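Local coordinates for protein FAD-dependent oxidoreductase (Actinomadura kijaniata, PDB 3M9V) that probably acts as a flavin-dependent oxidoreductase in the biosynthesis of the sugar D-kijanose, with an acyl-CoA dehydrogenase fold that binds thymidine diphosphate, at residues A[25-28]-A[29-33]; A[100-103]-A[104-108]; A[259-262]-A[263-266]; A[302-305]-A[306-309]. One frame throughout, in Å; residues are numbered along the deposited sequence.

Contact 1. Residues A[25-28]-A[29-33]; sequences RVLL and DRLAA
L27 and L31, one turn apart on the amphipathic helix 22-32, form the tightly packed side of this contact. Their side chains run alongside each other in a common direction, CD1 of L27 standing 4.2 Å from CD1 of L31. Both also pack on A87 of helix 81-94, and L31 reaches V91 as well, so branched leucines suit this buried stripe where the N-terminal helix rests on its neighbour. The backbone beneath is regular alpha helix: D29 N bonds to R25 O at 2.8 Å, and R30 N to V26 O at 2.8 Å. Toward the C-terminal end the pattern slackens, since the bond from A32 N to L28 O is weak, at 3.3 Å with an N-H...O angle of 132°.

The solvent side is polar and looser. R25 and D29 are exposed there, as charged residues on the outer surface of such a helix commonly are. R30 is exposed too, but its chain, bent at chi2 and chi3, folds back along the helix, and the side chain also packs on L64 and L76. The guanidinium thus comes to lie over V26, whose CG1 sits under one face, off-centre toward the rim, 3.7 Å from R30 NH2.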
loop_
_atom_site.group_PDB
_atom_site.type_symbol
_atom_site.label_atom_id
_atom_site.label_comp_id
_atom_site.label_asym_id
_atom_site.label_seq_id
_atom_site.Cartn_x
_atom_site.Cartn_y
_atom_site.Cartn_z
ATOM N N ARG A 25 -1.085 37.115 -2.237
ATOM C CA ARG A 25 -2.410 37.319 -1.626
ATOM C C ARG A 25 -3.415 38.026 -2.525
ATOM O O ARG A 25 -4.589 37.643 -2.623
ATOM C CB ARG A 25 -2.271 38.203 -0.385
ATOM C CG ARG A 25 -2.439 37.467 0.943
ATOM C CD ARG A 25 -1.906 38.272 2.135
ATOM N NE ARG A 25 -0.600 37.770 2.557
ATOM C CZ ARG A 25 0.410 38.538 2.952
ATOM N NH1 ARG A 25 1.565 37.985 3.296
ATOM N NH2 ARG A 25 0.262 39.856 2.995
ATOM N N VAL A 26 -2.958 39.093 -3.178
ATOM C CA VAL A 26 -3.808 39.816 -4.141
ATOM C C VAL A 26 -4.321 38.889 -5.247
ATOM O O VAL A 26 -5.519 38.823 -5.521
ATOM C CB VAL A 26 -3.023 41.024 -4.746
ATOM C CG1 VAL A 26 -3.833 41.679 -5.856
ATOM C CG2 VAL A 26 -2.645 42.035 -3.628
ATOM N N LEU A 27 -3.413 38.143 -5.869
ATOM C CA LEU A 27 -3.791 37.091 -6.818
ATOM C C LEU A 27 -4.922 36.190 -6.321
ATOM O O LEU A 27 -5.944 35.993 -6.988
ATOM C CB LEU A 27 -2.561 36.252 -7.189
ATOM C CG LEU A 27 -2.969 35.076 -8.096
ATOM C CD1 LEU A 27 -3.605 35.669 -9.347
ATOM C CD2 LEU A 27 -1.763 34.198 -8.490
ATOM N N LEU A 28 -4.754 35.614 -5.136
ATOM C CA LEU A 28 -5.807 34.759 -4.591
ATOM C C LEU A 28 -7.101 35.516 -4.283
ATOM O O LEU A 28 -8.209 35.008 -4.513
ATOM C CB LEU A 28 -5.268 34.050 -3.342
ATOM C CG LEU A 28 -6.031 32.911 -2.668
ATOM C CD1 LEU A 28 -6.188 31.760 -3.634
ATOM C CD2 LEU A 28 -5.336 32.401 -1.401
ATOM N N ASP A 29 -6.990 36.738 -3.766
ATOM C CA ASP A 29 -8.222 37.504 -3.530
ATOM C C ASP A 29 -8.963 37.765 -4.838
ATOM O O ASP A 29 -10.183 37.599 -4.903
ATOM C CB ASP A 29 -7.939 38.851 -2.849
ATOM C CG ASP A 29 -7.653 38.712 -1.357
ATOM O OD1 ASP A 29 -7.874 37.621 -0.782
ATOM O OD2 ASP A 29 -7.185 39.693 -0.738
ATOM N N ARG A 30 -8.241 38.114 -5.897
ATOM C CA ARG A 30 -8.864 38.518 -7.159
ATOM C C ARG A 30 -9.483 37.307 -7.831
ATOM O O ARG A 30 -10.522 37.407 -8.475
ATOM C CB ARG A 30 -7.827 39.151 -8.095
ATOM C CG ARG A 30 -7.434 40.560 -7.674
ATOM C CD ARG A 30 -7.816 41.592 -8.732
ATOM N NE ARG A 30 -6.640 42.270 -9.275
ATOM C CZ ARG A 30 -6.012 43.271 -8.662
ATOM N NH1 ARG A 30 -4.959 43.835 -9.235
ATOM N NH2 ARG A 30 -6.425 43.727 -7.482
ATOM N N LEU A 31 -8.837 36.155 -7.691
ATOM C CA LEU A 31 -9.381 34.924 -8.261
ATOM C C LEU A 31 -10.717 34.550 -7.645
ATOM O O LEU A 31 -11.533 33.920 -8.319
ATOM C CB LEU A 31 -8.440 33.721 -8.102
ATOM C CG LEU A 31 -7.326 33.605 -9.149
ATOM C CD1 LEU A 31 -6.317 32.569 -8.675
ATOM C CD2 LEU A 31 -7.787 33.332 -10.589
ATOM N N ALA A 32 -10.950 34.934 -6.390
ATOM C CA ALA A 32 -12.158 34.481 -5.713
ATOM C C ALA A 32 -13.412 34.865 -6.489
ATOM O O ALA A 32 -14.327 34.046 -6.593
ATOM C CB ALA A 32 -12.226 35.018 -4.284
ATOM N N ALA A 33 -13.454 36.065 -7.065
ATOM C CA ALA A 33 -14.608 36.498 -7.866
ATOM C C ALA A 33 -14.993 35.532 -8.977
ATOM O O ALA A 33 -16.167 35.457 -9.366
ATOM C CB ALA A 33 -14.359 37.858 -8.504
#

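Contact 2. Residues A[100-103]-A[104-108]; sequences LALH and MQLSR
The carbonyl oxygen of H103 is gripped twice by S107, one turn further along helix 96-118. S107 N reaches it at 2.9 Å and S107 OG at 3.0 Å, from opposite faces of the carbonyl plane. The serine hydroxyl can do this because chi1 (62°) sets OG between its own backbone N and carbonyl carbon; a small polar residue fits such a buried place. S259 O is a second, weaker acceptor near the same hydroxyl.

The same serine covers one face of the H103 imidazole. Its CB lies 4.2 Å from the ring centroid in a CH-pi contact, and OG stands over the rim of that face. At the ring's edge is the sulfur of M104, with SD 3.9 Å from H103 ND1; the bent methionine chain takes it there, beside S143 of strand 141-147 and close to S173, which binds FMN in another structure of this protein, though none is bound here.

On another side of the helix, L102 and L106 meet through their CG atoms at 4.0 Å, and L106 packs on V84. The backbone bond from L106 N to L102 O is almost straight, at 175°.

H103 ND1 is buried with no partner in the model; around the ring stand S107, the sulfur of M104, L88 and S262. The one hydroxyl proton of S107 thus serves chiefly H103 O, within its own helix.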
loop_
_atom_site.group_PDB
_atom_site.type_symbol
_atom_site.label_atom_id
_atom_site.label_comp_id
_atom_site.label_asym_id
_atom_site.label_seq_id
_atom_site.Cartn_x
_atom_site.Cartn_y
_atom_site.Cartn_z
ATOM N N LEU A 100 -5.340 23.633 -15.008
ATOM C CA LEU A 100 -4.229 23.046 -15.740
ATOM C C LEU A 100 -3.910 24.016 -16.893
ATOM O O LEU A 100 -2.742 24.330 -17.152
ATOM C CB LEU A 100 -4.638 21.688 -16.320
ATOM C CG LEU A 100 -3.601 21.074 -17.284
ATOM C CD1 LEU A 100 -2.332 20.887 -16.507
ATOM C CD2 LEU A 100 -4.021 19.717 -17.874
ATOM N N ALA A 101 -4.956 24.505 -17.563
ATOM C CA ALA A 101 -4.752 25.517 -18.591
ATOM C C ALA A 101 -4.173 26.801 -18.016
ATOM O O ALA A 101 -3.226 27.303 -18.588
ATOM C CB ALA A 101 -6.025 25.836 -19.371
ATOM N N LEU A 102 -4.742 27.347 -16.933
ATOM C CA LEU A 102 -4.139 28.518 -16.307
ATOM C C LEU A 102 -2.662 28.395 -15.922
ATOM O O LEU A 102 -1.916 29.366 -16.051
ATOM C CB LEU A 102 -4.947 28.949 -15.082
ATOM C CG LEU A 102 -4.510 30.233 -14.382
ATOM C CD1 LEU A 102 -4.717 31.363 -15.401
ATOM C CD2 LEU A 102 -5.434 30.464 -13.181
ATOM N N HIS A 103 -2.247 27.243 -15.401
ATOM C CA HIS A 103 -0.841 27.008 -15.089
ATOM C C HIS A 103 0.056 27.332 -16.299
ATOM O O HIS A 103 1.143 27.877 -16.106
ATOM C CB HIS A 103 -0.584 25.546 -14.703
ATOM C CG HIS A 103 0.868 25.179 -14.694
ATOM N ND1 HIS A 103 1.502 24.589 -15.772
ATOM C CD2 HIS A 103 1.825 25.369 -13.752
ATOM C CE1 HIS A 103 2.780 24.396 -15.484
ATOM N NE2 HIS A 103 3.003 24.881 -14.271
ATOM N N MET A 104 -0.360 27.015 -17.523
ATOM C CA MET A 104 0.530 27.221 -18.698
ATOM C C MET A 104 0.773 28.731 -18.851
ATOM O O MET A 104 1.886 29.192 -19.102
ATOM C CB MET A 104 -0.156 26.735 -19.993
ATOM C CG MET A 104 -0.451 25.214 -20.094
ATOM S SD MET A 104 0.927 24.151 -19.590
ATOM C CE MET A 104 2.007 24.477 -20.974
ATOM N N GLN A 105 -0.268 29.534 -18.650
ATOM C CA GLN A 105 -0.070 30.982 -18.727
ATOM C C GLN A 105 0.805 31.526 -17.598
ATOM O O GLN A 105 1.724 32.311 -17.837
ATOM C CB GLN A 105 -1.401 31.723 -18.642
ATOM C CG GLN A 105 -1.220 33.248 -18.722
ATOM C CD GLN A 105 -1.183 33.736 -20.181
ATOM O OE1 GLN A 105 -1.133 32.937 -21.118
ATOM N NE2 GLN A 105 -1.215 35.050 -20.369
ATOM N N LEU A 106 0.463 31.163 -16.362
ATOM C CA LEU A 106 1.192 31.680 -15.203
ATOM C C LEU A 106 2.661 31.277 -15.214
ATOM O O LEU A 106 3.546 32.069 -14.894
ATOM C CB LEU A 106 0.543 31.317 -13.864
ATOM C CG LEU A 106 -0.914 31.791 -13.753
ATOM C CD1 LEU A 106 -1.398 31.694 -12.323
ATOM C CD2 LEU A 106 -1.033 33.234 -14.180
ATOM N N SER A 107 2.955 30.029 -15.539
ATOM C CA SER A 107 4.357 29.678 -15.433
ATOM C C SER A 107 5.136 30.274 -16.602
ATOM O O SER A 107 6.323 30.550 -16.446
ATOM C CB SER A 107 4.560 28.166 -15.444
ATOM O OG SER A 107 4.076 27.693 -16.677
ATOM N N ARG A 108 4.508 30.447 -17.764
ATOM C CA ARG A 108 5.157 31.191 -18.846
ATOM C C ARG A 108 5.497 32.645 -18.450
ATOM O O ARG A 108 6.540 33.182 -18.850
ATOM C CB ARG A 108 4.338 31.041 -20.137
ATOM C CG ARG A 108 4.957 31.584 -21.423
ATOM C CD ARG A 108 6.331 31.023 -21.767
ATOM N NE ARG A 108 6.234 29.644 -22.209
ATOM C CZ ARG A 108 7.270 28.895 -22.568
ATOM N NH1 ARG A 108 7.060 27.646 -22.973
ATOM N NH2 ARG A 108 8.495 29.404 -22.535
#

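Contact 3. Residues A[259-262]-A[263-266]; sequences SSVS and VLGV. With TYD (thymidine-5'-diphosphate), chain B.
S260 and V263 meet at the junction where helix 253-260 gives way to helix 264-283, in the C-terminal part of the acyl-CoA dehydrogenase fold. Successive i to i+3 backbone hydrogen bonds, the spacing of a 3-10 turn, carry the chain through it. V263 N binds S260 O at 3.2 Å, L264 N binds V261 O at 3.2 Å, and G265 N binds S262 O at 3.0 Å. In each case the donor stands about 50° out of the carbonyl plane, rather than on a lone pair.

Close van der Waals contacts accompany these bonds. CG1 of V263 presses on S260 O at 3.2 Å, because chi1 (89°) puts this branch between the backbone N and the carbonyl carbon of its own residue. The apolar pair is V261 CG2 and L264 CD1, which approach to 4.3 Å. V261 also touches F340 and L264 touches A343, so these branched residues fill the seam against helix 329-362. G265, having no side chain, suits the close fit beside S262 O. S262 turns in another direction, onto L81, V84 and L88 of helix 81-94, a small residue between helices.

Polar contact with the ligand belongs to the first residue. S259 is a dTDP-binding residue whose hydroxyl has both G255 O and a phosphate oxygen within reach, with one proton to serve them. R332, Q256 and E115 also hydrogen-bond the nucleotide. S259 OG lies 2.7 Å from O2A on the alpha phosphate of thymidine-5'-diphosphate.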
loop_
_atom_site.group_PDB
_atom_site.type_symbol
_atom_site.label_atom_id
_atom_site.label_comp_id
_atom_site.label_asym_id
_atom_site.label_seq_id
_atom_site.Cartn_x
_atom_site.Cartn_y
_atom_site.Cartn_z
ATOM N N SER A 259 9.193 25.802 -15.229
ATOM C CA SER A 259 8.082 25.585 -16.142
ATOM C C SER A 259 6.953 24.686 -15.661
ATOM O O SER A 259 5.850 24.815 -16.188
ATOM C CB SER A 259 8.586 24.903 -17.427
ATOM O OG SER A 259 9.338 25.873 -18.125
ATOM N N SER A 260 7.211 23.737 -14.759
ATOM C CA SER A 260 6.218 22.699 -14.511
ATOM C C SER A 260 5.874 22.420 -13.061
ATOM O O SER A 260 4.823 21.841 -12.791
ATOM C CB SER A 260 6.714 21.360 -15.079
ATOM O OG SER A 260 6.571 21.423 -16.488
ATOM N N VAL A 261 6.746 22.800 -12.133
ATOM C CA VAL A 261 6.621 22.362 -10.739
ATOM C C VAL A 261 5.367 22.871 -10.023
ATOM O O VAL A 261 4.802 22.197 -9.141
ATOM C CB VAL A 261 7.925 22.611 -9.915
ATOM C CG1 VAL A 261 8.070 24.091 -9.585
ATOM C CG2 VAL A 261 7.811 21.782 -8.629
ATOM N N SER A 262 4.887 24.041 -10.441
ATOM C CA SER A 262 3.744 24.602 -9.747
ATOM C C SER A 262 2.424 23.872 -10.043
ATOM O O SER A 262 1.404 23.975 -9.325
ATOM C CB SER A 262 3.761 26.143 -9.857
ATOM O OG SER A 262 3.273 26.583 -11.112
ATOM N N VAL A 263 2.427 23.127 -11.136
ATOM C CA VAL A 263 1.271 22.319 -11.520
ATOM C C VAL A 263 0.920 21.258 -10.470
ATOM O O VAL A 263 -0.169 20.710 -10.539
ATOM C CB VAL A 263 1.432 21.623 -12.895
ATOM C CG1 VAL A 263 2.086 20.277 -12.742
ATOM C CG2 VAL A 263 0.051 21.421 -13.518
ATOM N N LEU A 264 1.809 20.995 -9.510
ATOM C CA LEU A 264 1.546 20.087 -8.412
ATOM C C LEU A 264 0.363 20.629 -7.597
ATOM O O LEU A 264 -0.376 19.818 -7.057
ATOM C CB LEU A 264 2.763 19.922 -7.484
ATOM C CG LEU A 264 3.979 19.150 -8.044
ATOM C CD1 LEU A 264 5.134 18.873 -7.068
ATOM C CD2 LEU A 264 3.549 17.856 -8.776
ATOM N N GLY A 265 0.203 21.948 -7.502
ATOM C CA GLY A 265 -0.945 22.546 -6.836
ATOM C C GLY A 265 -2.279 22.093 -7.402
ATOM O O GLY A 265 -3.284 22.024 -6.683
ATOM N N VAL A 266 -2.308 21.751 -8.688
ATOM C CA VAL A 266 -3.545 21.300 -9.353
ATOM C C VAL A 266 -4.059 20.011 -8.695
ATOM O O VAL A 266 -5.212 19.893 -8.267
ATOM C CB VAL A 266 -3.354 21.159 -10.872
ATOM C CG1 VAL A 266 -4.637 20.565 -11.501
ATOM C CG2 VAL A 266 -3.025 22.557 -11.476
HETATM P PA TYD B . 11.739 25.119 -20.710
HETATM O O1A TYD B . 11.170 25.381 -22.091
HETATM O O2A TYD B . 10.954 24.319 -19.685
HETATM O O3A TYD B . 13.209 24.490 -20.855
HETATM P PB TYD B . 13.569 23.789 -22.257
HETATM O O1B TYD B . 12.300 23.039 -22.620
HETATM O O2B TYD B . 14.694 22.898 -21.770
HETATM O O3B TYD B . 13.949 24.971 -23.130
HETATM O "O5'" TYD B . 12.268 26.480 -20.023
HETATM C "C5'" TYD B . 13.358 27.241 -20.539
HETATM C "C4'" TYD B . 12.984 28.580 -19.917
HETATM O "O4'" TYD B . 13.177 28.555 -18.509
HETATM C "C3'" TYD B . 13.770 29.767 -20.443
HETATM O "O3'" TYD B . 12.748 30.504 -21.117
HETATM C "C2'" TYD B . 14.123 30.571 -19.202
HETATM C "C1'" TYD B . 13.500 29.854 -18.007
HETATM N N1 TYD B . 14.482 29.701 -16.925
HETATM C C2 TYD B . 14.187 30.077 -15.682
HETATM O O2 TYD B . 13.063 30.580 -15.444
HETATM N N3 TYD B . 15.109 29.930 -14.705
HETATM C C4 TYD B . 16.323 29.391 -14.962
HETATM O O4 TYD B . 17.154 29.265 -14.038
HETATM C C5 TYD B . 16.643 29.000 -16.251
HETATM C C5M TYD B . 17.968 28.403 -16.643
HETATM C C6 TYD B . 15.673 29.170 -17.229
#

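Contact 4. Residues A[302-305]-A[306-309]; sequences SRLY and ALRA
S302 and A306 are joined by the first of four consecutive i to i+4 hydrogen bonds in the middle of the long helix 291-323. A306 N meets S302 O at 3.0 Å, L307 N meets R303 O at 2.8 Å, R308 N meets L304 O at 2.9 Å and A309 N meets Y305 O at 2.9 Å. The R308 bond is practically straight, with an N-H...O angle of 179°. All four carbonyls of 302-305 therefore have their donors within the helix.

The polar side-chain ends find partners elsewhere. The tyrosine ring is swung away from its own N (chi1 -166°), and its OH bonds to H339 ND1 of the second subunit, the planes of the two rings at about 80°. S302 OG bonds to C342 O of that subunit. R303 uses NE for a salt bridge with E353 on helix 329-362. R308, extended from CG to NE, sends its guanidinium to G15 O through NH1 and to Q272 OE1 through NH2; a long basic chain suits this span from the helix to the N-terminal segment and helix 264-283.

L304 CD1 and L307 CD2 are 4.3 Å apart. L304 packs on Q272 and Y275 of helix 264-283, and L307 lies between A271 of that helix and V347, A351 and I354 of helix 329-362. The small A306 and A309 allow close approach of T310 and S313 of the second subunit.

With the main-chain groups paired internally, the arginines bond within their own chain, while the hydroxyls of S302 and Y305 bond to the second subunit, which makes this stretch part of the assembly interface.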
loop_
_atom_site.group_PDB
_atom_site.type_symbol
_atom_site.label_atom_id
_atom_site.label_comp_id
_atom_site.label_asym_id
_atom_site.label_seq_id
_atom_site.Cartn_x
_atom_site.Cartn_y
_atom_site.Cartn_z
ATOM N N SER A 302 -4.779 12.521 7.246
ATOM C CA SER A 302 -3.318 12.492 7.374
ATOM C C SER A 302 -2.592 12.407 6.013
ATOM O O SER A 302 -1.577 13.071 5.783
ATOM C CB SER A 302 -2.916 11.300 8.254
ATOM O OG SER A 302 -1.510 11.064 8.218
ATOM N N ARG A 303 -3.120 11.616 5.086
ATOM C CA ARG A 303 -2.574 11.566 3.717
ATOM C C ARG A 303 -2.618 12.901 2.967
ATOM O O ARG A 303 -1.674 13.256 2.272
ATOM C CB ARG A 303 -3.281 10.508 2.865
ATOM C CG ARG A 303 -2.775 9.077 3.167
ATOM C CD ARG A 303 -3.546 7.948 2.430
ATOM N NE ARG A 303 -2.535 7.002 1.976
ATOM C CZ ARG A 303 -2.044 6.002 2.705
ATOM N NH1 ARG A 303 -2.523 5.758 3.918
ATOM N NH2 ARG A 303 -1.076 5.234 2.216
ATOM N N LEU A 304 -3.730 13.618 3.071
ATOM C CA LEU A 304 -3.838 14.965 2.520
ATOM C C LEU A 304 -2.811 15.913 3.152
ATOM O O LEU A 304 -2.158 16.701 2.456
ATOM C CB LEU A 304 -5.236 15.522 2.754
ATOM C CG LEU A 304 -5.538 16.934 2.223
ATOM C CD1 LEU A 304 -5.339 16.973 0.693
ATOM C CD2 LEU A 304 -7.020 17.226 2.533
ATOM N N TYR A 305 -2.640 15.837 4.466
ATOM C CA TYR A 305 -1.576 16.611 5.120
ATOM C C TYR A 305 -0.177 16.330 4.536
ATOM O O TYR A 305 0.596 17.253 4.246
ATOM C CB TYR A 305 -1.566 16.297 6.618
ATOM C CG TYR A 305 -0.741 17.301 7.373
ATOM C CD1 TYR A 305 -1.332 18.440 7.937
ATOM C CD2 TYR A 305 0.633 17.126 7.480
ATOM C CE1 TYR A 305 -0.545 19.395 8.575
ATOM C CE2 TYR A 305 1.401 18.045 8.176
ATOM C CZ TYR A 305 0.811 19.175 8.713
ATOM O OH TYR A 305 1.635 20.108 9.320
ATOM N N ALA A 306 0.176 15.061 4.390
ATOM C CA ALA A 306 1.455 14.658 3.843
ATOM C C ALA A 306 1.495 15.095 2.369
ATOM O O ALA A 306 2.547 15.494 1.892
ATOM C CB ALA A 306 1.630 13.109 3.915
ATOM N N LEU A 307 0.379 15.045 1.643
ATOM C CA LEU A 307 0.367 15.509 0.255
ATOM C C LEU A 307 0.702 16.993 0.147
ATOM O O LEU A 307 1.606 17.409 -0.588
ATOM C CB LEU A 307 -0.954 15.195 -0.444
ATOM C CG LEU A 307 -1.227 15.808 -1.828
ATOM C CD1 LEU A 307 -0.276 15.091 -2.801
ATOM C CD2 LEU A 307 -2.639 15.485 -2.275
ATOM N N ARG A 308 -0.015 17.811 0.904
ATOM C CA ARG A 308 0.255 19.239 0.989
ATOM C C ARG A 308 1.673 19.575 1.456
ATOM O O ARG A 308 2.285 20.499 0.905
ATOM C CB ARG A 308 -0.770 19.895 1.909
ATOM C CG ARG A 308 -2.165 20.000 1.296
ATOM C CD ARG A 308 -3.045 20.724 2.310
ATOM N NE ARG A 308 -4.272 21.256 1.726
ATOM C CZ ARG A 308 -4.444 22.491 1.250
ATOM N NH1 ARG A 308 -3.484 23.398 1.290
ATOM N NH2 ARG A 308 -5.621 22.830 0.732
ATOM N N ALA A 309 2.189 18.822 2.432
ATOM C CA ALA A 309 3.466 19.192 3.037
ATOM C C ALA A 309 4.517 18.879 1.980
ATOM O O ALA A 309 5.531 19.538 1.940
ATOM C CB ALA A 309 3.755 18.324 4.238
#

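All four contacts are local, each within a short continuous run, so none closes a long loop; they follow in series along the chain, without nesting or crossing. Contact 1 opens the order on helix 22-32, and its centre is about 16 Å from that of contact 2 on helix 96-118. Helix 81-94 lies between them in sequence and packs against contacts 1, 2 and 3. Contacts 2 and 3 touch directly: H103 CD2 is 3.2 Å from S262 OG, joining the N-terminal helical domain to the C-terminal one. From contact 3, helix 264-283 leads on to helix 291-323 and contact 4, about 16 Å away between centres, where the second subunit packs.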